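Local coordinates for 6-phospho-beta-d glycosidase (Streptococcus pyogenes, PDB 5FOO), which probably hydrolyses 6-phosphorylated beta-glucosides as a family 1 glycoside hydrolase, and here carries the probe 6-phosphocyclophellitol bound covalently in its pocket, at residues V291-Y299 against I360-G368; P343-R354 against Y399-S408. The protein carries 1 engineered substitution. All coordinates share one frame; numbering follows the deposited sequence.

Contact 1 and contact 2 are two successive layers of one barrel. Residues 291-299 and 360-368 lie on neighbouring parallel strands of the eight-stranded barrel wall, deeply buried and held by a ladder of backbone bonds; E366 near the end of one strand and Y299 just past the other reach the ligand. Residues 343-354 and 399-408 lie on helices 344-356 and 387-405 and the turn after the latter, outside the wall, partly buried and joined mainly through side chains. Along the chain the segments alternate, strand 362-367 coming between the two helices, and the contacts touch: W362 NE1 lies 2.9 Å from S408 OG, probably a hydrogen bond, while M353 packs on I360 and W362.

Contact 1. Residues V291-Y299 against I360-G368; sequences VDYLGLNFY and IPWFLSENG. With JAZ (6-phosphocyclophellitol), chain G.
S365 and N297 meet through their polar ends: the hydroxyl OG of S365 donates to OD1 of N297 at 2.7 Å, approaching from above the plane of the amide carbonyl. The placement of OG between its own backbone N and carbonyl carbon (chi1 40°) turns it toward strand 293-297, over G295. N297 then leans across the root of E366, its amide plane 73° from the carboxylate plane, and its ND2 is hydrogen-bonded to N164. The extended chain of E366 ends in OE2, joined covalently to C5 of 6-phosphocyclophellitol at 1.5 Å. The ring of Y299 lies obliquely to that carboxylate, CE1 3.1 Å from OE1 of E366, and presents one face to the ligand's C6; its hydroxyl is hydrogen-bonded to E165.

On the face that carries L296 and W362 the contact is apolar. L296 crosses the indole at about a right angle, CD1 resting 3.7 Å from CE3 of W362. Further along, N367 runs beside F298 with ND2 at the edge of the ring; ND2 donates to O of F298 at 2.8 Å, almost straight (170°), while OD1 is hydrogen-bonded to Y413. The strands also exchange backbone bonds, such as L296 N to O of F363 at 2.9 Å. Past the strands, a water donates to the carbonyls of both Y299 and G368. These are adjacent strands of a (beta/alpha)8 TIM barrel, and E366, caught as a covalent adduct at the C-terminal end of its strand, matches the nucleophile of a retaining family 1 glycosidase.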
loop_
_atom_site.group_PDB
_atom_site.type_symbol
_atom_site.label_atom_id
_atom_site.label_comp_id
_atom_site.label_asym_id
_atom_site.label_seq_id
_atom_site.Cartn_x
_atom_site.Cartn_y
_atom_site.Cartn_z
ATOM N N VAL A 291 -12.840 -7.848 6.639
ATOM C CA VAL A 291 -12.951 -6.575 5.941
ATOM C C VAL A 291 -14.326 -6.372 5.299
ATOM O O VAL A 291 -14.957 -7.327 4.951
ATOM C CB VAL A 291 -11.876 -6.447 4.854
ATOM C CG1 VAL A 291 -10.457 -6.535 5.452
ATOM C CG2 VAL A 291 -12.107 -7.432 3.711
ATOM N N ASP A 292 -14.764 -5.131 5.117
ATOM C CA ASP A 292 -15.985 -4.791 4.263
ATOM C C ASP A 292 -15.601 -4.782 2.801
ATOM O O ASP A 292 -16.388 -5.080 1.907
ATOM C CB ASP A 292 -16.467 -3.385 4.627
ATOM C CG ASP A 292 -16.899 -3.311 6.041
ATOM O OD1 ASP A 292 -17.682 -4.206 6.336
ATOM O OD2 ASP A 292 -16.498 -2.444 6.873
ATOM N N TYR A 293 -14.348 -4.430 2.551
ATOM C CA TYR A 293 -13.844 -4.261 1.212
ATOM C C TYR A 293 -12.305 -4.238 1.209
ATOM O O TYR A 293 -11.676 -4.251 2.280
ATOM C CB TYR A 293 -14.447 -3.006 0.559
ATOM C CG TYR A 293 -14.228 -1.660 1.149
ATOM C CD1 TYR A 293 -13.422 -1.428 2.231
ATOM C CD2 TYR A 293 -14.837 -0.547 0.546
ATOM C CE1 TYR A 293 -13.226 -0.176 2.730
ATOM C CE2 TYR A 293 -14.668 0.721 1.050
ATOM C CZ TYR A 293 -13.817 0.902 2.109
ATOM O OH TYR A 293 -13.634 2.159 2.619
ATOM N N LEU A 294 -11.710 -4.256 0.027
ATOM C CA LEU A 294 -10.243 -4.283 -0.087
ATOM C C LEU A 294 -9.753 -3.235 -1.017
ATOM O O LEU A 294 -10.420 -2.880 -2.018
ATOM C CB LEU A 294 -9.744 -5.596 -0.639
ATOM C CG LEU A 294 -9.836 -6.786 0.314
ATOM C CD1 LEU A 294 -9.644 -8.047 -0.506
ATOM C CD2 LEU A 294 -8.895 -6.734 1.508
ATOM N N GLY A 295 -8.554 -2.779 -0.726
ATOM C CA GLY A 295 -7.740 -2.205 -1.776
ATOM C C GLY A 295 -6.750 -3.245 -2.223
ATOM O O GLY A 295 -6.182 -3.987 -1.385
ATOM N N LEU A 296 -6.568 -3.323 -3.528
ATOM C CA LEU A 296 -5.627 -4.227 -4.131
ATOM C C LEU A 296 -4.641 -3.425 -4.939
ATOM O O LEU A 296 -5.044 -2.647 -5.777
ATOM C CB LEU A 296 -6.307 -5.242 -5.036
ATOM C CG LEU A 296 -7.212 -6.161 -4.245
ATOM C CD1 LEU A 296 -7.773 -7.194 -5.193
ATOM C CD2 LEU A 296 -6.503 -6.867 -3.089
ATOM N N ASN A 297 -3.357 -3.581 -4.627
ATOM C CA ASN A 297 -2.267 -2.859 -5.288
ATOM C C ASN A 297 -1.697 -3.693 -6.407
ATOM O O ASN A 297 -1.490 -4.900 -6.262
ATOM C CB ASN A 297 -1.128 -2.457 -4.330
ATOM C CG ASN A 297 -1.550 -1.429 -3.276
ATOM O OD1 ASN A 297 -2.547 -0.704 -3.400
ATOM N ND2 ASN A 297 -0.786 -1.368 -2.227
ATOM N N PHE A 298 -1.488 -3.042 -7.544
ATOM C CA PHE A 298 -0.775 -3.666 -8.653
ATOM C C PHE A 298 0.109 -2.688 -9.437
ATOM O O PHE A 298 -0.372 -1.726 -10.036
ATOM C CB PHE A 298 -1.729 -4.348 -9.655
ATOM C CG PHE A 298 -0.991 -4.977 -10.741
ATOM C CD1 PHE A 298 -0.360 -6.192 -10.520
ATOM C CD2 PHE A 298 -0.793 -4.306 -11.918
ATOM C CE1 PHE A 298 0.411 -6.752 -11.512
ATOM C CE2 PHE A 298 -0.043 -4.839 -12.914
ATOM C CZ PHE A 298 0.593 -6.053 -12.709
ATOM N N TYR A 299 1.395 -2.979 -9.484
ATOM C CA TYR A 299 2.318 -2.121 -10.266
ATOM C C TYR A 299 3.484 -2.881 -10.948
ATOM O O TYR A 299 4.151 -2.308 -11.787
ATOM C CB TYR A 299 2.859 -0.983 -9.389
ATOM C CG TYR A 299 3.305 -1.471 -8.055
ATOM C CD1 TYR A 299 2.388 -1.621 -7.017
ATOM C CD2 TYR A 299 4.640 -1.853 -7.820
ATOM C CE1 TYR A 299 2.780 -2.125 -5.777
ATOM C CE2 TYR A 299 5.016 -2.349 -6.573
ATOM C CZ TYR A 299 4.083 -2.488 -5.574
ATOM O OH TYR A 299 4.406 -2.949 -4.328
ATOM N N ILE A 360 -16.422 -9.875 -3.138
ATOM C CA ILE A 360 -16.584 -8.698 -2.316
ATOM C C ILE A 360 -16.084 -7.371 -2.986
ATOM O O ILE A 360 -15.294 -7.380 -3.949
ATOM C CB ILE A 360 -15.893 -8.798 -0.960
ATOM C CG1 ILE A 360 -14.397 -8.963 -1.095
ATOM C CG2 ILE A 360 -16.493 -9.913 -0.098
ATOM C CD1 ILE A 360 -13.725 -8.581 0.199
ATOM N N PRO A 361 -16.508 -6.229 -2.437
ATOM C CA PRO A 361 -16.016 -5.010 -3.110
ATOM C C PRO A 361 -14.516 -4.772 -2.967
ATOM O O PRO A 361 -13.938 -5.023 -1.897
ATOM C CB PRO A 361 -16.841 -3.874 -2.478
ATOM C CG PRO A 361 -17.977 -4.559 -1.732
ATOM C CD PRO A 361 -17.532 -5.949 -1.411
ATOM N N TRP A 362 -13.911 -4.263 -4.040
ATOM C CA TRP A 362 -12.485 -3.914 -4.020
ATOM C C TRP A 362 -12.222 -2.809 -5.016
ATOM O O TRP A 362 -13.002 -2.627 -5.945
ATOM C CB TRP A 362 -11.644 -5.170 -4.343
ATOM C CG TRP A 362 -11.820 -5.651 -5.756
ATOM C CD1 TRP A 362 -12.855 -6.422 -6.225
ATOM C CD2 TRP A 362 -10.961 -5.410 -6.882
ATOM N NE1 TRP A 362 -12.692 -6.664 -7.568
ATOM C CE2 TRP A 362 -11.543 -6.060 -7.998
ATOM C CE3 TRP A 362 -9.758 -4.705 -7.065
ATOM C CZ2 TRP A 362 -10.967 -6.026 -9.273
ATOM C CZ3 TRP A 362 -9.191 -4.669 -8.327
ATOM C CH2 TRP A 362 -9.794 -5.335 -9.413
ATOM N N PHE A 363 -11.162 -2.045 -4.799
ATOM C CA PHE A 363 -10.639 -1.126 -5.814
ATOM C C PHE A 363 -9.114 -1.243 -6.044
ATOM O O PHE A 363 -8.370 -1.715 -5.189
ATOM C CB PHE A 363 -11.008 0.307 -5.495
ATOM C CG PHE A 363 -10.178 0.958 -4.440
ATOM C CD1 PHE A 363 -10.169 0.493 -3.143
ATOM C CD2 PHE A 363 -9.429 2.126 -4.733
ATOM C CE1 PHE A 363 -9.451 1.163 -2.185
ATOM C CE2 PHE A 363 -8.697 2.759 -3.768
ATOM C CZ PHE A 363 -8.736 2.293 -2.481
ATOM N N LEU A 364 -8.666 -0.826 -7.215
ATOM C CA LEU A 364 -7.258 -0.918 -7.541
ATOM C C LEU A 364 -6.637 0.296 -6.935
ATOM O O LEU A 364 -6.748 1.407 -7.466
ATOM C CB LEU A 364 -7.055 -0.959 -9.030
ATOM C CG LEU A 364 -5.627 -1.145 -9.560
ATOM C CD1 LEU A 364 -4.953 -2.333 -8.922
ATOM C CD2 LEU A 364 -5.690 -1.361 -11.064
ATOM N N SER A 365 -5.962 0.079 -5.816
ATOM C CA SER A 365 -5.623 1.144 -4.876
ATOM C C SER A 365 -4.268 1.780 -5.101
ATOM O O SER A 365 -3.963 2.836 -4.467
ATOM C CB SER A 365 -5.741 0.607 -3.423
ATOM O OG SER A 365 -5.231 -0.734 -3.358
ATOM N N GLU A 366 -3.460 1.191 -5.992
ATOM C CA GLU A 366 -2.148 1.767 -6.282
ATOM C C GLU A 366 -1.696 1.208 -7.634
ATOM O O GLU A 366 -1.401 0.054 -7.752
ATOM C CB GLU A 366 -1.142 1.357 -5.180
ATOM C CG GLU A 366 0.307 1.788 -5.384
ATOM C CD GLU A 366 1.345 1.053 -4.542
ATOM O OE1 GLU A 366 1.128 -0.070 -4.087
ATOM O OE2 GLU A 366 2.516 1.692 -4.351
ATOM N N ASN A 367 -1.673 2.029 -8.652
ATOM C CA ASN A 367 -1.245 1.559 -9.955
ATOM C C ASN A 367 -0.568 2.736 -10.552
ATOM O O ASN A 367 -1.165 3.771 -10.591
ATOM C CB ASN A 367 -2.440 1.119 -10.819
ATOM C CG ASN A 367 -2.048 0.735 -12.202
ATOM O OD1 ASN A 367 -2.365 1.419 -13.163
ATOM N ND2 ASN A 367 -1.340 -0.359 -12.312
ATOM N N GLY A 368 0.690 2.577 -10.981
ATOM C CA GLY A 368 1.442 3.637 -11.616
ATOM C C GLY A 368 2.776 3.128 -12.106
ATOM O O GLY A 368 3.113 1.924 -11.957
HETATM C C2 JAZ G . 5.667 3.106 -3.277
HETATM C C3 JAZ G . 4.380 3.017 -2.429
HETATM C C4 JAZ G . 3.893 1.574 -2.343
HETATM C C5 JAZ G . 3.624 0.965 -3.712
HETATM C C6 JAZ G . 4.824 1.139 -4.616
HETATM C C7 JAZ G . 5.318 2.585 -4.666
HETATM C C8 JAZ G . 6.431 2.783 -5.691
HETATM O O9 JAZ G . 7.538 1.990 -5.272
HETATM P P10 JAZ G . 9.011 2.479 -5.617
HETATM O O11 JAZ G . 9.880 1.449 -4.986
HETATM O O12 JAZ G . 9.199 3.900 -5.283
HETATM O O13 JAZ G . 9.106 2.443 -7.079
HETATM O O14 JAZ G . 5.863 0.234 -4.217
HETATM O O15 JAZ G . 6.090 4.466 -3.419
HETATM O O16 JAZ G . 4.711 3.467 -1.140
HETATM O O17 JAZ G . 2.730 1.503 -1.535
HETATM O O HOH W 1 5.083 0.243 -12.281
#

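Contact 2. Residues P343-R354 against Y399-S408; sequences PEAVYDIAIKMR and YLHKGIEAGS
Y399 lays one face of its ring against the start of helix 344-356, with CA of E344 centred 3.9 Å from the ring centroid in a CH-pi contact. The side chain of E344 bends at chi2 (92°) and runs alongside the tyrosine in the same direction, bringing CG within 3.4 Å of CZ of Y399, while P343 touches CD2.

Y347 is the counterpart from the other helix. Its ring is sandwiched: CG1 of I351 from its own helix covers one face, and the opposite face carries the extended chain of K402, whose NZ sits 4.0 Å from the centroid and almost on the ring normal, a cation-pi contact. The backbone N of G403 meets the edge of the same ring. Between the helices the close approach falls at G403, whose CA lies 3.8 Å from CB of A350.

Beyond the helix end, where G407 with its positive phi forms a Schellman motif, S408 returns to the partner helix. Its OG donates to O of A350 at 2.8 Å and also meets W362 of strand 362-367; N of R354 reaches that carbonyl from the opposite face. R354 NH1 donates a hydrogen bond to O of A406 at 2.9 Å, with that oxygen in the guanidinium plane. The chemistry changes along the interface: small residues let the helices come close, aromatic faces take up the lysine and the CA of E344, and polar bonds from S408 and R354 join helix 344-356 to the turn after helix 387-405.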
loop_
_atom_site.group_PDB
_atom_site.type_symbol
_atom_site.label_atom_id
_atom_site.label_comp_id
_atom_site.label_asym_id
_atom_site.label_seq_id
_atom_site.Cartn_x
_atom_site.Cartn_y
_atom_site.Cartn_z
ATOM N N PRO A 343 0.042 -5.559 -18.028
ATOM C CA PRO A 343 -1.298 -5.084 -17.563
ATOM C C PRO A 343 -2.424 -6.133 -17.510
ATOM O O PRO A 343 -3.416 -5.942 -16.818
ATOM C CB PRO A 343 -1.635 -3.972 -18.583
ATOM C CG PRO A 343 -0.867 -4.324 -19.807
ATOM C CD PRO A 343 0.447 -4.866 -19.273
ATOM N N GLU A 344 -2.246 -7.236 -18.188
ATOM C CA GLU A 344 -3.185 -8.326 -18.191
ATOM C C GLU A 344 -3.348 -8.869 -16.836
ATOM O O GLU A 344 -4.387 -9.431 -16.517
ATOM C CB GLU A 344 -2.717 -9.443 -19.093
ATOM C CG GLU A 344 -2.677 -9.080 -20.561
ATOM C CD GLU A 344 -1.324 -8.535 -21.099
ATOM O OE1 GLU A 344 -0.540 -7.848 -20.357
ATOM O OE2 GLU A 344 -1.086 -8.796 -22.304
ATOM N N ALA A 345 -2.319 -8.736 -16.019
ATOM C CA ALA A 345 -2.441 -9.197 -14.640
ATOM C C ALA A 345 -3.606 -8.543 -13.884
ATOM O O ALA A 345 -4.145 -9.123 -12.952
ATOM C CB ALA A 345 -1.135 -8.985 -13.856
ATOM N N VAL A 346 -3.963 -7.318 -14.254
ATOM C CA VAL A 346 -5.125 -6.650 -13.612
ATOM C C VAL A 346 -6.416 -7.409 -13.809
ATOM O O VAL A 346 -7.198 -7.498 -12.896
ATOM C CB VAL A 346 -5.309 -5.264 -14.129
ATOM C CG1 VAL A 346 -6.586 -4.621 -13.523
ATOM C CG2 VAL A 346 -4.086 -4.431 -13.782
ATOM N N TYR A 347 -6.617 -7.961 -15.010
ATOM C CA TYR A 347 -7.771 -8.785 -15.309
ATOM C C TYR A 347 -7.704 -10.038 -14.475
ATOM O O TYR A 347 -8.689 -10.411 -13.795
ATOM C CB TYR A 347 -7.815 -9.122 -16.816
ATOM C CG TYR A 347 -8.894 -10.108 -17.211
ATOM C CD1 TYR A 347 -10.251 -9.720 -17.385
ATOM C CD2 TYR A 347 -8.581 -11.422 -17.418
ATOM C CE1 TYR A 347 -11.227 -10.647 -17.759
ATOM C CE2 TYR A 347 -9.550 -12.342 -17.743
ATOM C CZ TYR A 347 -10.848 -11.947 -17.921
ATOM O OH TYR A 347 -11.698 -12.948 -18.243
ATOM N N ASP A 348 -6.531 -10.681 -14.442
ATOM C CA ASP A 348 -6.392 -11.890 -13.599
ATOM C C ASP A 348 -6.732 -11.654 -12.132
ATOM O O ASP A 348 -7.355 -12.506 -11.520
ATOM C CB ASP A 348 -5.001 -12.548 -13.704
ATOM C CG ASP A 348 -4.702 -13.081 -15.133
ATOM O OD1 ASP A 348 -5.622 -13.408 -15.897
ATOM O OD2 ASP A 348 -3.528 -13.137 -15.511
ATOM N N ILE A 349 -6.298 -10.526 -11.579
ATOM C CA ILE A 349 -6.667 -10.145 -10.212
ATOM C C ILE A 349 -8.224 -9.999 -10.096
ATOM O O ILE A 349 -8.848 -10.425 -9.124
ATOM C CB ILE A 349 -5.962 -8.834 -9.859
ATOM C CG1 ILE A 349 -4.432 -9.103 -9.624
ATOM C CG2 ILE A 349 -6.536 -8.183 -8.645
ATOM C CD1 ILE A 349 -3.610 -7.823 -9.543
ATOM N N ALA A 350 -8.814 -9.387 -11.105
ATOM C CA ALA A 350 -10.256 -9.116 -11.087
ATOM C C ALA A 350 -11.047 -10.415 -11.090
ATOM O O ALA A 350 -11.995 -10.547 -10.315
ATOM C CB ALA A 350 -10.638 -8.209 -12.256
ATOM N N ILE A 351 -10.583 -11.382 -11.884
ATOM C CA ILE A 351 -11.208 -12.701 -11.978
ATOM C C ILE A 351 -11.030 -13.481 -10.677
ATOM O O ILE A 351 -11.934 -14.246 -10.237
ATOM C CB ILE A 351 -10.646 -13.450 -13.212
ATOM C CG1 ILE A 351 -11.015 -12.714 -14.521
ATOM C CG2 ILE A 351 -11.082 -14.920 -13.293
ATOM C CD1 ILE A 351 -12.492 -12.533 -14.727
ATOM N N LYS A 352 -9.875 -13.304 -10.037
ATOM C CA LYS A 352 -9.607 -13.985 -8.773
ATOM C C LYS A 352 -10.568 -13.480 -7.717
ATOM O O LYS A 352 -11.030 -14.243 -6.926
ATOM C CB LYS A 352 -8.155 -13.661 -8.320
ATOM C CG LYS A 352 -7.614 -14.512 -7.205
ATOM C CD LYS A 352 -6.993 -15.801 -7.729
ATOM C CE LYS A 352 -6.705 -16.753 -6.563
ATOM N NZ LYS A 352 -6.233 -18.070 -7.055
ATOM N N MET A 353 -10.780 -12.165 -7.658
ATOM C CA MET A 353 -11.719 -11.557 -6.688
ATOM C C MET A 353 -13.125 -12.114 -6.913
ATOM O O MET A 353 -13.821 -12.536 -5.960
ATOM C CB MET A 353 -11.728 -10.038 -6.805
ATOM C CG MET A 353 -10.531 -9.375 -6.153
ATOM S SD MET A 353 -10.421 -9.772 -4.397
ATOM C CE MET A 353 -11.941 -9.208 -3.692
ATOM N N ARG A 354 -13.497 -12.145 -8.184
ATOM C CA ARG A 354 -14.801 -12.666 -8.604
ATOM C C ARG A 354 -15.054 -14.097 -8.144
ATOM O O ARG A 354 -16.122 -14.355 -7.652
ATOM C CB ARG A 354 -14.997 -12.577 -10.126
ATOM C CG ARG A 354 -16.498 -12.724 -10.532
ATOM C CD ARG A 354 -16.624 -12.875 -12.027
ATOM N NE ARG A 354 -15.984 -14.112 -12.393
ATOM C CZ ARG A 354 -15.711 -14.512 -13.627
ATOM N NH1 ARG A 354 -16.033 -13.770 -14.677
ATOM N NH2 ARG A 354 -15.075 -15.677 -13.813
ATOM N N TYR A 399 -7.623 -3.163 -18.886
ATOM C CA TYR A 399 -7.849 -4.481 -18.359
ATOM C C TYR A 399 -8.719 -4.477 -17.105
ATOM O O TYR A 399 -9.396 -5.453 -16.868
ATOM C CB TYR A 399 -6.558 -5.224 -18.131
ATOM C CG TYR A 399 -5.969 -5.763 -19.406
ATOM C CD1 TYR A 399 -6.404 -6.974 -19.924
ATOM C CD2 TYR A 399 -5.003 -5.056 -20.087
ATOM C CE1 TYR A 399 -5.883 -7.472 -21.101
ATOM C CE2 TYR A 399 -4.457 -5.540 -21.263
ATOM C CZ TYR A 399 -4.897 -6.760 -21.753
ATOM O OH TYR A 399 -4.356 -7.239 -22.893
ATOM N N LEU A 400 -8.708 -3.394 -16.330
ATOM C CA LEU A 400 -9.653 -3.244 -15.208
ATOM C C LEU A 400 -11.080 -3.205 -15.753
ATOM O O LEU A 400 -11.957 -3.848 -15.228
ATOM C CB LEU A 400 -9.354 -1.978 -14.425
ATOM C CG LEU A 400 -10.062 -1.885 -13.114
ATOM C CD1 LEU A 400 -9.606 -2.989 -12.165
ATOM C CD2 LEU A 400 -9.854 -0.514 -12.522
ATOM N N HIS A 401 -11.283 -2.478 -16.823
ATOM C CA HIS A 401 -12.617 -2.430 -17.484
ATOM C C HIS A 401 -13.092 -3.805 -17.940
ATOM O O HIS A 401 -14.202 -4.217 -17.620
ATOM C CB HIS A 401 -12.650 -1.448 -18.647
ATOM C CG HIS A 401 -14.030 -1.188 -19.176
ATOM N ND1 HIS A 401 -14.591 -1.941 -20.180
ATOM C CD2 HIS A 401 -14.975 -0.278 -18.809
ATOM C CE1 HIS A 401 -15.822 -1.507 -20.415
ATOM N NE2 HIS A 401 -16.066 -0.481 -19.611
ATOM N N LYS A 402 -12.197 -4.544 -18.585
ATOM C CA LYS A 402 -12.448 -5.933 -18.952
ATOM C C LYS A 402 -12.873 -6.754 -17.749
ATOM O O LYS A 402 -13.836 -7.469 -17.800
ATOM C CB LYS A 402 -11.227 -6.534 -19.676
ATOM C CG LYS A 402 -11.535 -7.779 -20.515
ATOM C CD LYS A 402 -10.273 -8.553 -20.875
ATOM C CE LYS A 402 -10.541 -9.930 -21.467
ATOM N NZ LYS A 402 -9.270 -10.716 -21.529
ATOM N N GLY A 403 -12.216 -6.602 -16.619
ATOM C CA GLY A 403 -12.606 -7.334 -15.408
ATOM C C GLY A 403 -13.977 -6.936 -14.839
ATOM O O GLY A 403 -14.747 -7.789 -14.447
ATOM N N ILE A 404 -14.267 -5.642 -14.809
ATOM C CA ILE A 404 -15.614 -5.165 -14.438
ATOM C C ILE A 404 -16.683 -5.719 -15.412
ATOM O O ILE A 404 -17.700 -6.156 -14.996
ATOM C CB ILE A 404 -15.669 -3.620 -14.438
ATOM C CG1 ILE A 404 -14.684 -3.077 -13.353
ATOM C CG2 ILE A 404 -17.103 -3.115 -14.221
ATOM C CD1 ILE A 404 -14.281 -1.614 -13.447
ATOM N N GLU A 405 -16.417 -5.720 -16.717
ATOM C CA GLU A 405 -17.385 -6.270 -17.687
ATOM C C GLU A 405 -17.627 -7.772 -17.460
ATOM O O GLU A 405 -18.723 -8.279 -17.694
ATOM C CB GLU A 405 -16.951 -6.018 -19.138
ATOM C CG GLU A 405 -18.135 -5.862 -20.072
ATOM C CD GLU A 405 -18.697 -4.422 -20.119
ATOM O OE1 GLU A 405 -18.657 -3.656 -19.118
ATOM O OE2 GLU A 405 -19.151 -4.031 -21.209
ATOM N N ALA A 406 -16.621 -8.469 -16.961
ATOM C CA ALA A 406 -16.726 -9.890 -16.692
ATOM C C ALA A 406 -17.368 -10.152 -15.361
ATOM O O ALA A 406 -17.479 -11.296 -14.949
ATOM C CB ALA A 406 -15.326 -10.535 -16.785
ATOM N N GLY A 407 -17.753 -9.115 -14.623
ATOM C CA GLY A 407 -18.472 -9.339 -13.374
ATOM C C GLY A 407 -17.680 -9.024 -12.097
ATOM O O GLY A 407 -18.276 -9.092 -11.012
ATOM N N SER A 408 -16.380 -8.648 -12.189
ATOM C CA SER A 408 -15.658 -8.325 -10.957
ATOM C C SER A 408 -16.201 -7.055 -10.281
ATOM O O SER A 408 -16.359 -6.000 -10.915
ATOM C CB SER A 408 -14.141 -8.174 -11.177
ATOM O OG SER A 408 -13.475 -8.227 -9.919
#